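Local coordinates for protein exoglucanase A (PDB 7CBD) that hydrolyses the beta-1,4-glucosidic linkages of cellulose with inversion of anomeric configuration, releasing cellobiose from the non-reducing chain ends through this family 6 catalytic domain, at residues N8-A13 with L358-W363; V14-P19 with D74-Q79; I142-E147 with V187-D192. All blocks are in the same frame, centred on the assembly; numbering follows the deposited sequence.

Contact 1: N8-A13 with L358-W363; sequences NPYAGA and LDAFVW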
# COMPACT_ATOMS: atom_id res chain seq x y z
N ASN A 8 -14.04 8.53 11.28
CA ASN A 8 -12.74 8.68 10.63
C ASN A 8 -11.70 8.84 11.73
O ASN A 8 -11.57 9.94 12.31
CB ASN A 8 -12.72 9.88 9.69
CG ASN A 8 -11.36 10.08 9.05
OD1 ASN A 8 -10.46 9.26 9.22
ND2 ASN A 8 -11.20 11.17 8.31
N PRO A 9 -10.93 7.79 12.03
CA PRO A 9 -9.95 7.89 13.12
C PRO A 9 -8.84 8.89 12.83
O PRO A 9 -8.18 9.35 13.78
CB PRO A 9 -9.42 6.46 13.25
CG PRO A 9 -9.56 5.90 11.86
CD PRO A 9 -10.85 6.49 11.34
N TYR A 10 -8.63 9.26 11.56
CA TYR A 10 -7.58 10.20 11.20
C TYR A 10 -7.96 11.66 11.41
O TYR A 10 -7.07 12.50 11.48
CB TYR A 10 -7.18 10.00 9.73
CG TYR A 10 -6.59 8.65 9.42
CD1 TYR A 10 -5.22 8.43 9.49
CD2 TYR A 10 -7.39 7.58 9.04
CE1 TYR A 10 -4.66 7.19 9.20
CE2 TYR A 10 -6.86 6.34 8.75
CZ TYR A 10 -5.49 6.15 8.83
OH TYR A 10 -4.98 4.91 8.54
N ALA A 11 -9.25 11.98 11.52
CA ALA A 11 -9.66 13.38 11.58
C ALA A 11 -9.15 14.02 12.87
O ALA A 11 -9.43 13.53 13.97
CB ALA A 11 -11.18 13.49 11.48
N GLY A 12 -8.40 15.11 12.73
CA GLY A 12 -7.84 15.79 13.89
C GLY A 12 -6.77 15.02 14.62
O GLY A 12 -6.40 15.40 15.73
N ALA A 13 -6.23 13.96 14.02
CA ALA A 13 -5.29 13.07 14.68
C ALA A 13 -3.90 13.20 14.07
O ALA A 13 -3.73 13.66 12.94
CB ALA A 13 -5.77 11.62 14.57
N LEU A 358 -12.11 10.54 1.01
CA LEU A 358 -10.81 10.19 1.56
C LEU A 358 -10.72 10.53 3.04
O LEU A 358 -10.83 11.70 3.43
CB LEU A 358 -9.70 10.92 0.80
CG LEU A 358 -9.54 10.50 -0.66
CD1 LEU A 358 -8.73 11.54 -1.43
CD2 LEU A 358 -8.90 9.13 -0.79
N ASP A 359 -10.47 9.51 3.87
CA ASP A 359 -10.18 9.75 5.28
C ASP A 359 -8.79 10.35 5.47
O ASP A 359 -8.59 11.15 6.40
CB ASP A 359 -10.25 8.44 6.07
CG ASP A 359 -11.68 7.98 6.35
OD1 ASP A 359 -12.65 8.73 6.10
OD2 ASP A 359 -11.82 6.84 6.82
N ALA A 360 -7.83 9.96 4.63
CA ALA A 360 -6.43 10.34 4.77
C ALA A 360 -5.64 9.81 3.59
O ALA A 360 -6.05 8.85 2.92
CB ALA A 360 -5.82 9.77 6.06
N PHE A 361 -4.50 10.45 3.34
CA PHE A 361 -3.39 9.81 2.64
C PHE A 361 -2.47 9.22 3.70
O PHE A 361 -2.23 9.84 4.74
CB PHE A 361 -2.61 10.81 1.78
CG PHE A 361 -3.41 11.39 0.65
CD1 PHE A 361 -4.32 10.61 -0.05
CD2 PHE A 361 -3.25 12.72 0.27
CE1 PHE A 361 -5.06 11.14 -1.09
CE2 PHE A 361 -3.99 13.26 -0.77
CZ PHE A 361 -4.90 12.47 -1.45
N VAL A 362 -1.96 8.02 3.42
CA VAL A 362 -1.13 7.27 4.36
C VAL A 362 0.04 6.69 3.59
O VAL A 362 -0.02 6.51 2.37
CB VAL A 362 -1.93 6.13 5.04
CG1 VAL A 362 -2.89 6.69 6.07
CG2 VAL A 362 -2.71 5.35 3.99
N TRP A 363 1.12 6.39 4.31
CA TRP A 363 2.24 5.61 3.77
C TRP A 363 2.13 4.23 4.41
O TRP A 363 2.60 4.01 5.53
CB TRP A 363 3.58 6.25 4.07
CG TRP A 363 3.87 7.44 3.23
CD1 TRP A 363 3.06 8.02 2.29
CD2 TRP A 363 5.08 8.21 3.23
NE1 TRP A 363 3.70 9.10 1.71
CE2 TRP A 363 4.94 9.24 2.28
CE3 TRP A 363 6.27 8.12 3.96
CZ2 TRP A 363 5.94 10.18 2.04
CZ3 TRP A 363 7.27 9.05 3.72
CH2 TRP A 363 7.10 10.07 2.77

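Contact 2: V14-P19 with D74-Q79; sequences VQYVNP and DNAVAQ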
# COMPACT_ATOMS: atom_id res chain seq x y z
N VAL A 14 -2.91 12.76 14.83
CA VAL A 14 -1.57 12.54 14.33
C VAL A 14 -1.44 11.06 13.98
O VAL A 14 -2.27 10.23 14.36
CB VAL A 14 -0.50 13.00 15.35
CG1 VAL A 14 -0.57 12.16 16.62
CG2 VAL A 14 0.90 13.00 14.77
N GLN A 15 -0.39 10.70 13.24
CA GLN A 15 -0.10 9.32 12.91
C GLN A 15 1.23 8.88 13.51
O GLN A 15 2.17 9.66 13.62
CB GLN A 15 -0.09 9.10 11.39
CG GLN A 15 -1.41 9.41 10.72
CD GLN A 15 -1.38 9.07 9.24
OE1 GLN A 15 -1.00 7.96 8.86
NE2 GLN A 15 -1.79 10.02 8.41
N TYR A 16 1.30 7.60 13.89
CA TYR A 16 2.51 7.04 14.48
C TYR A 16 3.69 7.12 13.53
O TYR A 16 3.57 6.76 12.35
CB TYR A 16 2.27 5.57 14.82
CG TYR A 16 3.47 4.81 15.34
CD1 TYR A 16 3.98 5.06 16.60
CD2 TYR A 16 4.06 3.80 14.58
CE1 TYR A 16 5.07 4.35 17.09
CE2 TYR A 16 5.14 3.07 15.06
CZ TYR A 16 5.63 3.35 16.32
OH TYR A 16 6.70 2.65 16.84
N VAL A 17 4.84 7.54 14.04
CA VAL A 17 6.10 7.51 13.31
C VAL A 17 6.96 6.39 13.87
O VAL A 17 7.21 6.33 15.08
CB VAL A 17 6.81 8.88 13.37
CG1 VAL A 17 8.14 8.82 12.63
CG2 VAL A 17 5.92 9.95 12.77
N ASN A 18 7.39 5.48 12.99
CA ASN A 18 8.12 4.28 13.37
C ASN A 18 9.60 4.60 13.55
O ASN A 18 10.29 4.88 12.56
CB ASN A 18 7.90 3.23 12.27
CG ASN A 18 8.69 1.96 12.50
OD1 ASN A 18 9.48 1.84 13.44
ND2 ASN A 18 8.47 0.98 11.62
N PRO A 19 10.12 4.57 14.78
CA PRO A 19 11.53 4.97 14.98
C PRO A 19 12.52 4.02 14.34
O PRO A 19 13.64 4.45 14.03
CB PRO A 19 11.68 4.99 16.51
CG PRO A 19 10.65 4.02 16.99
CD PRO A 19 9.48 4.13 16.03
N ASP A 74 3.60 0.52 22.52
CA ASP A 74 4.11 1.35 23.62
C ASP A 74 4.64 2.68 23.10
O ASP A 74 4.38 3.74 23.71
CB ASP A 74 5.22 0.61 24.36
CG ASP A 74 4.72 -0.59 25.14
OD1 ASP A 74 3.50 -0.68 25.44
OD2 ASP A 74 5.57 -1.45 25.47
N ASN A 75 5.38 2.67 21.99
CA ASN A 75 5.85 3.92 21.40
C ASN A 75 4.68 4.80 21.01
O ASN A 75 4.72 6.02 21.18
CB ASN A 75 6.69 3.65 20.15
CG ASN A 75 7.97 2.92 20.44
OD1 ASN A 75 8.44 2.87 21.57
ND2 ASN A 75 8.55 2.33 19.39
N ALA A 76 3.64 4.19 20.43
CA ALA A 76 2.48 4.95 20.00
C ALA A 76 1.78 5.63 21.17
O ALA A 76 1.35 6.78 21.05
CB ALA A 76 1.51 4.06 19.22
N VAL A 77 1.63 4.94 22.32
CA VAL A 77 0.99 5.66 23.43
C VAL A 77 1.84 6.84 23.89
O VAL A 77 1.30 7.90 24.22
CB VAL A 77 0.39 4.79 24.57
CG1 VAL A 77 0.26 3.32 24.26
CG2 VAL A 77 0.95 5.14 25.99
N ALA A 78 3.17 6.70 23.87
CA ALA A 78 4.01 7.84 24.25
C ALA A 78 3.88 8.99 23.25
O ALA A 78 3.80 10.16 23.64
CB ALA A 78 5.47 7.40 24.39
N GLN A 79 3.84 8.67 21.95
CA GLN A 79 3.68 9.71 20.94
C GLN A 79 2.33 10.40 21.06
O GLN A 79 2.24 11.62 20.89
CB GLN A 79 3.86 9.11 19.54
CG GLN A 79 5.30 8.77 19.22
CD GLN A 79 5.46 8.16 17.84
OE1 GLN A 79 4.72 8.49 16.91
NE2 GLN A 79 6.44 7.27 17.69
O HOH W 1 3.72 10.75 15.77

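Contact 3: I142-E147 with V187-D192; sequences IAATIE and VYNYID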
# COMPACT_ATOMS: atom_id res chain seq x y z
N ILE A 142 -5.96 2.30 16.30
CA ILE A 142 -5.21 1.45 15.39
C ILE A 142 -5.99 1.36 14.09
O ILE A 142 -7.16 0.95 14.08
CB ILE A 142 -4.95 0.05 15.99
CG1 ILE A 142 -4.18 0.17 17.32
CG2 ILE A 142 -4.21 -0.82 14.97
CD1 ILE A 142 -5.05 0.09 18.56
N ALA A 143 -5.36 1.78 12.99
CA ALA A 143 -5.93 1.58 11.66
C ALA A 143 -5.28 0.34 11.10
O ALA A 143 -4.08 0.34 10.78
CB ALA A 143 -5.67 2.79 10.76
N ALA A 144 -6.04 -0.74 11.01
CA ALA A 144 -5.54 -2.03 10.55
C ALA A 144 -5.84 -2.15 9.06
O ALA A 144 -7.01 -2.21 8.66
CB ALA A 144 -6.21 -3.15 11.34
N THR A 145 -4.79 -2.14 8.24
CA THR A 145 -4.95 -2.46 6.83
C THR A 145 -5.06 -3.98 6.71
O THR A 145 -4.13 -4.70 7.09
CB THR A 145 -3.76 -1.93 6.02
OG1 THR A 145 -3.84 -0.51 5.92
CG2 THR A 145 -3.76 -2.52 4.61
N ILE A 146 -6.18 -4.46 6.19
CA ILE A 146 -6.53 -5.88 6.24
C ILE A 146 -6.13 -6.56 4.93
O ILE A 146 -6.82 -6.43 3.91
CB ILE A 146 -8.02 -6.10 6.54
CG1 ILE A 146 -8.47 -5.34 7.79
CG2 ILE A 146 -8.30 -7.60 6.70
CD1 ILE A 146 -7.76 -5.72 9.06
N GLU A 147 -5.03 -7.30 4.98
CA GLU A 147 -4.60 -8.30 4.00
C GLU A 147 -4.49 -7.77 2.57
O GLU A 147 -5.31 -8.10 1.70
CB GLU A 147 -5.44 -9.57 4.11
CG GLU A 147 -5.29 -10.28 5.45
CD GLU A 147 -3.95 -10.99 5.64
OE1 GLU A 147 -3.18 -11.14 4.67
OE2 GLU A 147 -3.67 -11.41 6.79
N VAL A 187 -9.93 -0.15 17.26
CA VAL A 187 -9.37 -0.67 16.02
C VAL A 187 -10.34 -0.35 14.89
O VAL A 187 -11.55 -0.53 15.02
CB VAL A 187 -9.10 -2.18 16.10
CG1 VAL A 187 -8.58 -2.71 14.76
CG2 VAL A 187 -8.09 -2.48 17.20
N TYR A 188 -9.78 0.14 13.78
CA TYR A 188 -10.51 0.58 12.60
C TYR A 188 -9.99 -0.24 11.43
O TYR A 188 -8.80 -0.19 11.12
CB TYR A 188 -10.27 2.08 12.36
CG TYR A 188 -10.84 2.90 13.51
CD1 TYR A 188 -12.09 3.50 13.39
CD2 TYR A 188 -10.16 3.03 14.72
CE1 TYR A 188 -12.65 4.22 14.44
CE2 TYR A 188 -10.71 3.74 15.79
CZ TYR A 188 -11.96 4.33 15.64
OH TYR A 188 -12.54 5.03 16.68
N ASN A 189 -10.88 -1.00 10.79
CA ASN A 189 -10.48 -1.98 9.78
C ASN A 189 -10.64 -1.38 8.39
O ASN A 189 -11.76 -1.03 7.99
CB ASN A 189 -11.34 -3.23 9.89
CG ASN A 189 -11.07 -4.01 11.15
OD1 ASN A 189 -9.96 -4.01 11.66
ND2 ASN A 189 -12.10 -4.66 11.67
N TYR A 190 -9.53 -1.30 7.66
CA TYR A 190 -9.52 -0.82 6.28
C TYR A 190 -9.17 -2.00 5.38
O TYR A 190 -8.03 -2.48 5.39
CB TYR A 190 -8.52 0.33 6.12
CG TYR A 190 -9.03 1.62 6.72
CD1 TYR A 190 -9.72 2.54 5.94
CD2 TYR A 190 -8.82 1.93 8.07
CE1 TYR A 190 -10.21 3.73 6.48
CE2 TYR A 190 -9.31 3.12 8.62
CZ TYR A 190 -9.99 4.01 7.81
OH TYR A 190 -10.46 5.19 8.35
N ILE A 191 -10.16 -2.46 4.62
CA ILE A 191 -9.97 -3.59 3.72
C ILE A 191 -9.19 -3.14 2.49
O ILE A 191 -9.49 -2.09 1.90
CB ILE A 191 -11.34 -4.19 3.35
CG1 ILE A 191 -11.89 -5.04 4.50
CG2 ILE A 191 -11.25 -4.99 2.04
CD1 ILE A 191 -11.30 -6.44 4.59
N ASP A 192 -8.19 -3.92 2.10
CA ASP A 192 -7.42 -3.58 0.91
C ASP A 192 -8.27 -3.75 -0.35
O ASP A 192 -8.98 -4.75 -0.50
CB ASP A 192 -6.20 -4.49 0.82
CG ASP A 192 -5.34 -4.15 -0.35
OD1 ASP A 192 -4.47 -3.27 -0.17
OD2 ASP A 192 -5.54 -4.71 -1.45
O HOH W 2 -6.53 -7.30 -1.47

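Contact 1: N8-A13 with L358-W363
Asn-8 and Tyr-10 lie against Asp-359, Ala-360 and Val-362, so that the loop ahead of strand 14-15 packs on one of the parallel strands of the distorted barrel of family 6 glycoside hydrolases. The tyrosine slants over this strand, passing Asp-359, Ala-360 and Val-362 in turn. Tyr-10 CB sits 3.8 Å from Asp-359 O. Tyr-10 CG is 3.6 Å from Ala-360 CB. This methyl lies over one ring face toward the rim as a CH-pi contact, 22° off the ring normal. Further out, Tyr-10 CE1 meets Val-362 CG1 at 3.6 Å, and the same methyl also touches the hydroxyl. The hydroxyl ends in a hydrogen bond with Asn-90 OD1 on strand 87-93, while Leu-293 of strand 291-295 and Tyr-190 of strand 187-192 touch the tyrosine side chain. Asn-8 works beside it. With CG turned anti to the backbone N (chi1 178°), its amide lies flat on the carboxylate of Asp-359, the planes stacked and the two side chains running past each other in opposite directions. Asn-8 ND2 donates to Asp-359 O at 3.2 Å, on a lone pair in the carbonyl plane. Asn-8 OD1 accepts Tyr-10 N at 3.0 Å from above its own carbonyl plane, which makes an Asx turn within the type I turn from Asn-8 to Ala-11. Putting an alanine here would probably leave Asp-359 O without this donor and the Asx turn unclosed, so that the turn positioning Tyr-10 is less firmly fixed. The contact thus gives the Asp-359 carboxylate a flat neutral neighbour and no opposite charge; its OD2 is hydrogen-bonded to Tyr-190 OH, and its ionisation may be less favoured than in water.

Contact 2: V14-P19 with D74-Q79
Gln-79 and Tyr-16 bury almost equal areas, and together they fasten the segment after strand 14-15 to helix 69-83. The glutamine, extended beyond CG (chi2 179°), reaches from the helix and sets its amide against the backbone of Val-17. Gln-79 OE1 accepts Val-17 N at 3.0 Å in a nearly straight bond (175°), and Gln-79 NE2 donates to Val-17 O at 2.9 Å. Both bonds use in-plane lone pairs, so the carboxamide is gripped at both ends and cannot flip without losing them. Gln-79 OE1 takes a second hydrogen bond from a water, at 2.7 Å, that also donates to Gln-15 O. The Tyr-16 ring lies close by, its plane 9° from that of the glutamine amide, with Tyr-16 CE1 3.3 Å from Gln-79 NE2. On the helix side Tyr-16 CD1 meets Ala-76 CB at 3.7 Å. Asn-75, next in buried area, approaches the ring edge with CB and donates from ND2 to Tyr-16 OH at 3.2 Å, the hydroxyl lying in the amide plane. That hydroxyl also bonds His-72 ND1, about a turn earlier on the helix, and Phe-89 of strand 87-93 meets the ring edge-to-face. Pro-19, the first residue of helix 19-30, rests its CG against Asn-75 ND2. Strand 14-15 itself pairs in parallel with strand 87-93, so helix 69-83 and strand 87-93 both hold this part of the chain. The contact is thus joined by three direct neutral hydrogen bonds and a water bridge, with Tyr-16 on Ala-76 as its apolar pair.

Contact 3: I142-E147 with V187-D192
Strands 142-146 and 187-192 run parallel, their axes 4.6 Å apart at the closest and inclined by 25°, as adjacent staves of the distorted alpha/beta barrel of family 6 glycoside hydrolases. Helix 161-182 lies in the chain between them, which makes the pair a beta-alpha-beta crossover. The bonds form the parallel ladder: Tyr-188 N to Ile-142 O, Ala-144 N to Tyr-188 O, Tyr-190 N to Ala-144 O and Ile-146 N to Tyr-190 O. Tyr-188 N to Ile-142 O, at 2.8 Å, runs nearly along the C=O axis. The ladder slackens at its end, where Asp-192 N reaches Ile-146 O only weakly, at 3.4 Å. Between these bonds, CA atoms such as that of Thr-145 add C-H contacts to the same carbonyls. Ala-143, Thr-145, Tyr-188 and Tyr-190 share one face; on it Tyr-188 and Tyr-190 meet Pro-9, and Ala-143 meets Tyr-10. There CB of Ala-143 packs 4.2 Å from CE2 of Tyr-190, while the Tyr-188 ring presents its edge to Ile-142 O. The other face is covered by helix 161-182, with Leu-181 on both Ile-146 and Asn-189. On it CD1 of Ile-191 bends in to meet CB of Ile-146 at 3.8 Å. Asn-189 gives its ND2 to Ser-225 O, but its OD1 is buried with no hydrogen-bond partner in the model, 3.8 Å from Ile-146 CD1. At the ladder's end the side chain of Asp-192 lies about 6 Å from that of Asp-149, the predicted proton donor; OD2 of Asp-192 bonds Gly-194 N and, at 2.8 Å, a water that also bonds Glu-147 O weakly.

In the fold
From the N terminus the chain first lays down residues 8-13 and then, without a break, 14-19, so contacts 1 and 2 start side by side. Contact 2 closes first, about 55 residues on, binding the entry segment to helix 69-83. Contact 3 follows in series, joining neighbouring strands across 39 residues, mostly helical. Contact 1 closes last, some 345 residues after residues 8-13, and its loop encloses both others. All three reach one sheet. Gln-15 touches Val-362 and Tyr-10, linking contacts 1 and 2, while Pro-9 and Tyr-10 pack on Tyr-188, Tyr-190 and Ala-143 of contact 3. The N-terminal segment thereby ties early, middle and late barrel strands together.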